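Local coordinates for uncharacterized protein (Treponema denticola ATCC 35404, PDB 6R9N) that serves as a bacterial chemotaxis sensor for iron(II) and oxygen, working by stabilising a peroxy species at its di-iron centre, at residues T180-F185 with D231-N236; R159-F164 with R215-M220; Y101-W106 with G151-Y156. All blocks are in the same frame, centred on the assembly; numbering follows the deposited sequence.

How the contacts relate
Contact 3 is wholly buried, contact 2 partly so with a solvent side, and contact 1 lies farthest out, on the other side of the chain's centre from contact 3. Contact 2 joins neighbouring strands of one sheet through backbone bonds, and contact 3 brings a strand end of the other sheet onto it with a single indole bond. They meet through strands 153-157 and 162-164, which lie side by side. Contact 1 relies instead on amides, a water and an aromatic face between helix starts. It leans on contact 2, where Val234 packs on Leu219 and Phe181 on Met220; contacts 1 and 3 do not touch.

Contact 1 of 3, residues T180-F185 with D231-N236; sequences TFVEDF and DEQVNN
Gln233 and Asn236, near the start of helix 232-242, pack against Phe185 at the start of helix 185-199, joining two of the helices that flank the six-stranded sheet of this metallo-beta-lactamase-like fold. The CB of Asn236 sits over one face of the Phe185 ring, 4.1 Å from its centroid and 20° off the normal, a CH-pi contact displaced toward the rim. The ring reaches this place because CG of Phe185 is turned away from its own backbone N (chi1 -166°). The Gln233 side chain bends at its second torsion and spans the gap to the loop, with CG 3.5 Å from Val182 O and OE1 3.3 Å from Phe185 CB. Both ends of its amide are held. Asn236 ND2 donates to Gln233 OE1 over 2.8 Å, reaching it from above the carbonyl plane, and Gln233 NE2 donates to a water 3.1 Å away. That same water accepts from Phe185 N, so it links the glutamine to the opening of the other helix. Just before it, Asp184 is the N-cap and makes a weak bond to Lys187 N. Toward solvent, the exposed side chains of Glu183 and Glu232 cross at about a right angle. Lys230, a long and weak ion-pair partner of Glu183 OE1, may partly ease the approach of these like charges, in which Glu183 OE2 lies 3.5 Å from Glu232 OE2.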
loop_
_atom_site.group_PDB
_atom_site.type_symbol
_atom_site.label_atom_id
_atom_site.label_comp_id
_atom_site.label_asym_id
_atom_site.label_seq_id
_atom_site.Cartn_x
_atom_site.Cartn_y
_atom_site.Cartn_z
ATOM N N THR A 180 25.533 7.462 7.215
ATOM C CA THR A 180 24.504 8.342 6.677
ATOM C C THR A 180 24.438 8.237 5.154
ATOM O O THR A 180 23.354 8.084 4.580
ATOM C CB THR A 180 24.751 9.792 7.107
ATOM O OG1 THR A 180 24.761 9.879 8.538
ATOM C CG2 THR A 180 23.648 10.706 6.569
ATOM N N PHE A 181 25.587 8.296 4.487
ATOM C CA PHE A 181 25.656 8.236 3.034
ATOM C C PHE A 181 26.207 6.912 2.512
ATOM O O PHE A 181 27.057 6.282 3.137
ATOM C CB PHE A 181 26.502 9.395 2.510
ATOM C CG PHE A 181 25.988 10.739 2.933
ATOM C CD1 PHE A 181 24.806 11.244 2.390
ATOM C CD2 PHE A 181 26.662 11.486 3.896
ATOM C CE1 PHE A 181 24.317 12.484 2.780
ATOM C CE2 PHE A 181 26.192 12.729 4.283
ATOM C CZ PHE A 181 25.012 13.230 3.734
ATOM N N VAL A 182 25.682 6.485 1.366
ATOM C CA VAL A 182 26.269 5.403 0.583
ATOM C C VAL A 182 27.645 5.837 0.079
ATOM O O VAL A 182 27.802 6.939 -0.462
ATOM C CB VAL A 182 25.335 5.055 -0.586
ATOM C CG1 VAL A 182 25.889 3.936 -1.437
ATOM C CG2 VAL A 182 23.960 4.686 -0.087
ATOM N N GLU A 183 28.672 4.997 0.285
ATOM C CA GLU A 183 29.928 5.363 -0.380
ATOM C C GLU A 183 30.516 4.279 -1.270
ATOM O O GLU A 183 31.446 4.556 -2.022
ATOM C CB GLU A 183 30.970 5.918 0.582
ATOM C CG GLU A 183 30.601 7.392 1.012
ATOM C CD GLU A 183 30.653 8.361 -0.174
ATOM O OE1 GLU A 183 29.828 9.295 -0.239
ATOM O OE2 GLU A 183 31.475 8.155 -1.098
ATOM N N ASP A 184 29.962 3.078 -1.274
ATOM C CA ASP A 184 30.382 2.081 -2.257
ATOM C C ASP A 184 29.113 1.459 -2.819
ATOM O O ASP A 184 28.449 0.672 -2.135
ATOM C CB ASP A 184 31.317 1.016 -1.673
ATOM C CG ASP A 184 31.714 -0.029 -2.704
ATOM O OD1 ASP A 184 31.984 0.351 -3.887
ATOM O OD2 ASP A 184 31.715 -1.236 -2.359
ATOM N N PHE A 185 28.773 1.856 -4.048
ATOM C CA PHE A 185 27.544 1.378 -4.673
ATOM C C PHE A 185 27.527 -0.139 -4.774
ATOM O O PHE A 185 26.474 -0.767 -4.595
ATOM C CB PHE A 185 27.367 2.008 -6.051
ATOM C CG PHE A 185 25.988 1.840 -6.607
ATOM C CD1 PHE A 185 24.924 2.507 -6.037
ATOM C CD2 PHE A 185 25.749 0.992 -7.674
ATOM C CE1 PHE A 185 23.645 2.336 -6.523
ATOM C CE2 PHE A 185 24.473 0.821 -8.181
ATOM C CZ PHE A 185 23.415 1.493 -7.599
ATOM N N ASP A 231 26.238 12.927 -4.429
ATOM C CA ASP A 231 27.329 13.161 -5.395
ATOM C C ASP A 231 27.308 12.061 -6.454
ATOM O O ASP A 231 26.240 11.784 -7.020
ATOM C CB ASP A 231 28.636 13.283 -4.622
ATOM C CG ASP A 231 28.638 14.446 -3.661
ATOM O OD1 ASP A 231 27.916 15.434 -3.913
ATOM O OD2 ASP A 231 29.355 14.359 -2.642
ATOM N N GLU A 232 28.432 11.400 -6.730
ATOM C CA GLU A 232 28.495 10.381 -7.766
ATOM C C GLU A 232 27.543 9.223 -7.502
ATOM O O GLU A 232 27.216 8.479 -8.428
ATOM C CB GLU A 232 29.927 9.865 -7.886
ATOM C CG GLU A 232 30.356 8.979 -6.726
ATOM C CD GLU A 232 30.785 9.774 -5.482
ATOM O OE1 GLU A 232 31.287 10.915 -5.641
ATOM O OE2 GLU A 232 30.621 9.251 -4.347
ATOM N N GLN A 233 27.114 9.024 -6.259
ATOM C CA GLN A 233 26.216 7.908 -5.998
ATOM C C GLN A 233 24.802 8.167 -6.513
ATOM O O GLN A 233 24.083 7.200 -6.790
ATOM C CB GLN A 233 26.203 7.574 -4.497
ATOM C CG GLN A 233 27.540 7.073 -3.920
ATOM C CD GLN A 233 28.110 5.848 -4.636
ATOM O OE1 GLN A 233 27.469 5.252 -5.490
ATOM N NE2 GLN A 233 29.329 5.477 -4.286
ATOM N N VAL A 234 24.397 9.438 -6.660
ATOM C CA VAL A 234 23.149 9.753 -7.355
ATOM C C VAL A 234 23.195 9.229 -8.781
ATOM O O VAL A 234 22.292 8.515 -9.226
ATOM C CB VAL A 234 22.880 11.269 -7.350
ATOM C CG1 VAL A 234 21.685 11.572 -8.271
ATOM C CG2 VAL A 234 22.661 11.802 -5.924
ATOM N N ASN A 235 24.248 9.593 -9.519
ATOM C CA ASN A 235 24.443 9.071 -10.869
ATOM C C ASN A 235 24.497 7.552 -10.868
ATOM O O ASN A 235 23.908 6.901 -11.737
ATOM C CB ASN A 235 25.721 9.637 -11.479
ATOM C CG ASN A 235 25.506 10.988 -12.103
ATOM O OD1 ASN A 235 24.385 11.337 -12.480
ATOM N ND2 ASN A 235 26.579 11.776 -12.200
ATOM N N ASN A 236 25.235 6.975 -9.924
ATOM C CA ASN A 236 25.360 5.526 -9.882
ATOM C C ASN A 236 23.993 4.879 -9.719
ATOM O O ASN A 236 23.636 3.967 -10.467
ATOM C CB ASN A 236 26.283 5.116 -8.737
ATOM C CG ASN A 236 27.751 5.261 -9.087
ATOM O OD1 ASN A 236 28.115 5.420 -10.254
ATOM N ND2 ASN A 236 28.604 5.179 -8.077
HETATM O O HOH W 1 31.126 3.260 -5.596
#

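Contact 2 of 3, residues R159-F164 with R215-M220; sequences RSRILF and RLNPLM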
loop_
_atom_site.group_PDB
_atom_site.type_symbol
_atom_site.label_atom_id
_atom_site.label_comp_id
_atom_site.label_asym_id
_atom_site.label_seq_id
_atom_site.Cartn_x
_atom_site.Cartn_y
_atom_site.Cartn_z
ATOM N N ARG A 159 15.587 24.134 -2.884
ATOM C CA ARG A 159 16.685 24.938 -2.343
ATOM C C ARG A 159 17.902 24.081 -1.985
ATOM O O ARG A 159 19.044 24.483 -2.234
ATOM C CB ARG A 159 16.186 25.736 -1.136
ATOM C CG ARG A 159 17.293 26.262 -0.210
ATOM C CD ARG A 159 17.784 27.619 -0.642
ATOM N NE ARG A 159 16.690 28.575 -0.703
ATOM C CZ ARG A 159 16.554 29.635 0.088
ATOM N NH1 ARG A 159 15.502 30.426 -0.076
ATOM N NH2 ARG A 159 17.463 29.913 1.022
ATOM N N SER A 160 17.687 22.921 -1.369
ATOM C CA SER A 160 18.793 22.020 -1.063
ATOM C C SER A 160 19.176 21.139 -2.247
ATOM O O SER A 160 20.254 20.536 -2.234
ATOM C CB SER A 160 18.437 21.145 0.143
ATOM O OG SER A 160 17.278 20.369 -0.148
ATOM N N ARG A 161 18.295 20.998 -3.237
ATOM C CA ARG A 161 18.450 19.994 -4.297
ATOM C C ARG A 161 18.498 18.566 -3.744
ATOM O O ARG A 161 19.171 17.692 -4.293
ATOM C CB ARG A 161 19.667 20.295 -5.170
ATOM C CG ARG A 161 19.475 21.603 -5.930
ATOM C CD ARG A 161 20.700 22.015 -6.675
ATOM N NE ARG A 161 20.995 21.098 -7.756
ATOM C CZ ARG A 161 22.105 21.160 -8.480
ATOM N NH1 ARG A 161 22.310 20.287 -9.457
ATOM N NH2 ARG A 161 23.006 22.104 -8.226
ATOM N N ILE A 162 17.742 18.312 -2.676
ATOM C CA ILE A 162 17.579 16.960 -2.137
ATOM C C ILE A 162 16.216 16.438 -2.581
ATOM O O ILE A 162 15.201 17.133 -2.444
ATOM C CB ILE A 162 17.699 16.935 -0.602
ATOM C CG1 ILE A 162 19.091 17.410 -0.149
ATOM C CG2 ILE A 162 17.405 15.523 -0.068
ATOM C CD1 ILE A 162 19.196 17.676 1.345
ATOM N N LEU A 163 16.200 15.235 -3.153
ATOM C CA LEU A 163 14.973 14.533 -3.490
ATOM C C LEU A 163 14.697 13.486 -2.417
ATOM O O LEU A 163 15.456 12.514 -2.277
ATOM C CB LEU A 163 15.091 13.869 -4.862
ATOM C CG LEU A 163 13.926 12.960 -5.262
ATOM C CD1 LEU A 163 12.650 13.773 -5.451
ATOM C CD2 LEU A 163 14.246 12.173 -6.526
ATOM N N PHE A 164 13.609 13.662 -1.670
ATOM C CA PHE A 164 13.085 12.563 -0.860
ATOM C C PHE A 164 12.305 11.629 -1.785
ATOM O O PHE A 164 11.366 12.060 -2.457
ATOM C CB PHE A 164 12.196 13.089 0.265
ATOM C CG PHE A 164 11.361 12.022 0.933
ATOM C CD1 PHE A 164 11.955 11.037 1.710
ATOM C CD2 PHE A 164 9.980 12.016 0.794
ATOM C CE1 PHE A 164 11.188 10.040 2.320
ATOM C CE2 PHE A 164 9.202 11.025 1.407
ATOM C CZ PHE A 164 9.808 10.042 2.171
ATOM N N ARG A 215 16.137 15.277 -15.032
ATOM C CA ARG A 215 15.914 16.663 -15.434
ATOM C C ARG A 215 15.866 17.588 -14.229
ATOM O O ARG A 215 16.266 18.752 -14.329
ATOM C CB ARG A 215 14.625 16.786 -16.236
ATOM C CG ARG A 215 14.698 16.130 -17.594
ATOM C CD ARG A 215 13.422 16.393 -18.384
ATOM N NE ARG A 215 13.356 17.787 -18.811
ATOM C CZ ARG A 215 12.641 18.729 -18.203
ATOM N NH1 ARG A 215 12.653 19.974 -18.667
ATOM N NH2 ARG A 215 11.903 18.430 -17.137
ATOM N N LEU A 216 15.335 17.125 -13.102
ATOM C CA LEU A 216 15.742 17.745 -11.858
ATOM C C LEU A 216 17.223 17.451 -11.697
ATOM O O LEU A 216 17.710 16.406 -12.117
ATOM C CB LEU A 216 14.952 17.189 -10.674
ATOM C CG LEU A 216 13.468 16.825 -10.734
ATOM C CD1 LEU A 216 13.198 15.795 -9.656
ATOM C CD2 LEU A 216 12.587 18.030 -10.518
ATOM N N ASN A 217 17.951 18.342 -11.120
ATOM C CA ASN A 217 19.330 17.871 -11.025
ATOM C C ASN A 217 19.648 17.668 -9.559
ATOM O O ASN A 217 20.328 18.503 -8.964
ATOM C CB ASN A 217 20.320 18.841 -11.672
ATOM C CG ASN A 217 20.014 19.077 -13.129
ATOM O OD1 ASN A 217 19.233 19.974 -13.478
ATOM N ND2 ASN A 217 20.602 18.256 -13.996
ATOM N N PRO A 218 19.150 16.593 -8.941
ATOM C CA PRO A 218 19.311 16.447 -7.495
ATOM C C PRO A 218 20.759 16.184 -7.131
ATOM O O PRO A 218 21.477 15.462 -7.827
ATOM C CB PRO A 218 18.431 15.238 -7.157
ATOM C CG PRO A 218 18.425 14.428 -8.388
ATOM C CD PRO A 218 18.581 15.376 -9.550
ATOM N N LEU A 219 21.179 16.788 -6.022
ATOM C CA LEU A 219 22.465 16.484 -5.423
ATOM C C LEU A 219 22.405 15.308 -4.460
ATOM O O LEU A 219 23.436 14.675 -4.216
ATOM C CB LEU A 219 22.997 17.723 -4.701
ATOM C CG LEU A 219 23.262 18.885 -5.667
ATOM C CD1 LEU A 219 23.541 20.181 -4.924
ATOM C CD2 LEU A 219 24.422 18.530 -6.596
ATOM N N MET A 220 21.227 14.991 -3.924
ATOM C CA MET A 220 21.047 13.838 -3.048
ATOM C C MET A 220 19.735 13.145 -3.379
ATOM O O MET A 220 18.755 13.789 -3.771
ATOM C CB MET A 220 20.985 14.204 -1.555
ATOM C CG MET A 220 22.256 14.674 -0.915
ATOM S SD MET A 220 22.014 14.892 0.864
ATOM C CE MET A 220 23.496 15.837 1.215
#
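Ile162 and Met220 form the tight part of the contact, a parallel beta bridge with both side chains on the same face of the sheet. Leu163 N donates almost straight to Met220 O, 3.0 Å away. Above the bridge the two side chains run side by side in the same direction, Ile162 CG1 lying 4.0 Å from Met220 CB and CD1 reaching the sulfur. Leu11 and Phe19 close round the isoleucine, while Tyr156 of strand 153-157 packs on the buried Leu163 and on Pro218. One residue earlier, Arg161 O takes 2.8 Å and 3.4 Å bonds from Leu219 N and Met220 N, the second of them weak.

The outer side is more open to solvent, with Leu219 and Asn217 exposed, yet the arginine is firmly held. Here Arg161 bends at its third torsion (chi3 67°), which brings the guanidinium side-on to Asn217 O. Its NE and NH1 both donate to this single carbonyl oxygen, at 2.9 and 2.7 Å, close to the guanidinium plane. Leu219 lies beneath the group, its CG 3.7 Å from the plane and over the centre of one face. Arg161 and Ile162 also form a G1 beta bulge facing Asp157, next to an ST turn made by Ser160, whose OG also bonds to Asp157. The arrangement is that of a beta-alpha-beta crossover, in which helices 185-199 and 203-215 intervene between two adjacent parallel strands.

Contact 3 of 3, residues Y101-W106 with G151-Y156; sequences YISSLW and GQFGLY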
loop_
_atom_site.group_PDB
_atom_site.type_symbol
_atom_site.label_atom_id
_atom_site.label_comp_id
_atom_site.label_asym_id
_atom_site.label_seq_id
_atom_site.Cartn_x
_atom_site.Cartn_y
_atom_site.Cartn_z
ATOM N N TYR A 101 -0.294 16.044 2.969
ATOM C CA TYR A 101 -0.247 15.894 1.524
ATOM C C TYR A 101 -0.100 14.420 1.188
ATOM O O TYR A 101 0.813 13.745 1.684
ATOM C CB TYR A 101 0.911 16.682 0.926
ATOM C CG TYR A 101 0.703 18.191 0.831
ATOM C CD1 TYR A 101 0.519 18.965 1.974
ATOM C CD2 TYR A 101 0.716 18.837 -0.405
ATOM C CE1 TYR A 101 0.342 20.364 1.889
ATOM C CE2 TYR A 101 0.543 20.219 -0.509
ATOM C CZ TYR A 101 0.358 20.983 0.638
ATOM O OH TYR A 101 0.180 22.365 0.530
ATOM N N ILE A 102 -1.003 13.929 0.343
ATOM C CA ILE A 102 -0.970 12.545 -0.094
ATOM C C ILE A 102 -1.669 12.482 -1.439
ATOM O O ILE A 102 -2.509 13.331 -1.757
ATOM C CB ILE A 102 -1.632 11.621 0.959
ATOM C CG1 ILE A 102 -1.285 10.150 0.668
ATOM C CG2 ILE A 102 -3.137 11.887 1.021
ATOM C CD1 ILE A 102 -1.550 9.225 1.815
ATOM N N SER A 103 -1.295 11.498 -2.243
ATOM C CA SER A 103 -1.975 11.264 -3.510
ATOM C C SER A 103 -3.486 11.248 -3.348
ATOM O O SER A 103 -4.021 10.664 -2.403
ATOM C CB SER A 103 -1.528 9.934 -4.111
ATOM O OG SER A 103 -2.259 9.697 -5.302
ATOM N N SER A 104 -4.175 11.885 -4.296
ATOM C CA SER A 104 -5.633 11.805 -4.323
ATOM C C SER A 104 -6.136 10.360 -4.395
ATOM O O SER A 104 -7.281 10.104 -4.023
ATOM C CB SER A 104 -6.185 12.630 -5.484
ATOM O OG SER A 104 -5.849 12.040 -6.721
ATOM N N LEU A 105 -5.298 9.403 -4.816
ATOM C CA LEU A 105 -5.718 7.998 -4.822
ATOM C C LEU A 105 -6.082 7.496 -3.433
ATOM O O LEU A 105 -6.866 6.546 -3.310
ATOM C CB LEU A 105 -4.621 7.096 -5.398
ATOM C CG LEU A 105 -4.600 6.794 -6.889
ATOM C CD1 LEU A 105 -4.344 8.064 -7.650
ATOM C CD2 LEU A 105 -3.544 5.735 -7.224
ATOM N N TRP A 106 -5.514 8.091 -2.380
ATOM C CA TRP A 106 -5.628 7.539 -1.034
ATOM C C TRP A 106 -6.463 8.378 -0.078
ATOM O O TRP A 106 -6.854 7.870 0.980
ATOM C CB TRP A 106 -4.224 7.353 -0.422
ATOM C CG TRP A 106 -3.308 6.577 -1.320
ATOM C CD1 TRP A 106 -2.105 6.987 -1.839
ATOM C CD2 TRP A 106 -3.543 5.270 -1.842
ATOM N NE1 TRP A 106 -1.576 6.001 -2.646
ATOM C CE2 TRP A 106 -2.439 4.937 -2.661
ATOM C CE3 TRP A 106 -4.582 4.340 -1.699
ATOM C CZ2 TRP A 106 -2.350 3.714 -3.330
ATOM C CZ3 TRP A 106 -4.490 3.140 -2.369
ATOM C CH2 TRP A 106 -3.387 2.838 -3.180
ATOM N N GLY A 151 -0.321 5.334 -6.365
ATOM C CA GLY A 151 -0.282 6.756 -6.058
ATOM C C GLY A 151 0.836 7.069 -5.076
ATOM O O GLY A 151 0.642 6.993 -3.859
ATOM N N GLN A 152 2.023 7.389 -5.589
ATOM C CA GLN A 152 3.189 7.702 -4.775
ATOM C C GLN A 152 3.854 8.953 -5.322
ATOM O O GLN A 152 3.962 9.106 -6.544
ATOM C CB GLN A 152 4.228 6.550 -4.761
ATOM C CG GLN A 152 5.534 6.912 -3.995
ATOM C CD GLN A 152 6.615 5.799 -3.963
ATOM O OE1 GLN A 152 7.110 5.425 -2.889
ATOM N NE2 GLN A 152 7.018 5.320 -5.132
ATOM N N PHE A 153 4.332 9.823 -4.419
ATOM C CA PHE A 153 5.140 10.971 -4.807
ATOM C C PHE A 153 6.428 11.025 -3.998
ATOM O O PHE A 153 6.479 10.629 -2.829
ATOM C CB PHE A 153 4.373 12.310 -4.634
ATOM C CG PHE A 153 3.210 12.443 -5.549
ATOM C CD1 PHE A 153 3.365 13.014 -6.806
ATOM C CD2 PHE A 153 1.960 11.964 -5.180
ATOM C CE1 PHE A 153 2.292 13.126 -7.668
ATOM C CE2 PHE A 153 0.882 12.063 -6.048
ATOM C CZ PHE A 153 1.051 12.636 -7.290
ATOM N N GLY A 154 7.467 11.524 -4.637
ATOM C CA GLY A 154 8.615 12.035 -3.924
ATOM C C GLY A 154 8.461 13.523 -3.693
ATOM O O GLY A 154 7.523 14.142 -4.186
ATOM N N LEU A 155 9.376 14.093 -2.906
ATOM C CA LEU A 155 9.371 15.532 -2.657
ATOM C C LEU A 155 10.765 16.055 -2.951
ATOM O O LEU A 155 11.739 15.611 -2.331
ATOM C CB LEU A 155 8.938 15.853 -1.209
ATOM C CG LEU A 155 8.467 17.278 -0.882
ATOM C CD1 LEU A 155 9.652 18.228 -0.788
ATOM C CD2 LEU A 155 7.446 17.782 -1.962
ATOM N N TYR A 156 10.859 16.959 -3.918
ATOM C CA TYR A 156 12.119 17.580 -4.300
ATOM C C TYR A 156 12.199 18.943 -3.628
ATOM O O TYR A 156 11.351 19.809 -3.870
ATOM C CB TYR A 156 12.234 17.731 -5.812
ATOM C CG TYR A 156 13.576 18.258 -6.238
ATOM C CD1 TYR A 156 14.743 17.649 -5.793
ATOM C CD2 TYR A 156 13.688 19.351 -7.086
ATOM C CE1 TYR A 156 15.985 18.116 -6.179
ATOM C CE2 TYR A 156 14.938 19.823 -7.475
ATOM C CZ TYR A 156 16.077 19.197 -7.012
ATOM O OH TYR A 156 17.320 19.646 -7.381
#
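Ser103 and Gly151 bring the two backbones closest, with CA atoms 5.4 Å apart, where strand 99-103 of one sheet ends and, on the other segment, Gly151 lies just before strand 153-157 of the second sheet. No strand pairing joins them; the sheets of the sandwich meet here through side chains and one carbonyl. Ser103 is the N-cap of the short, weakly bonded helix that follows. Its OG, anti to its own N (chi1 177°), accepts from Leu105 N over 3.1 Å and also rests 3.6 Å from Gly151 CA, an approach helped by the absence of a side chain on the glycine. Ser103 CB meets the Phe153 ring at its edge, 3.8 Å from CE2, and Leu105 CD2 lies 3.4 Å from Gly151 N. The polar link is Trp106 NE1 to Gly151 O, 2.7 Å long, with the oxygen near the indole plane and the donor on a carbonyl lone pair. Leu105 CB covers one face of the indole. The ring also meets His148 and Asp82 of the second subunit and touches a bound peroxide, so the bond probably fixes the indole's orientation beside that subunit's di-iron site.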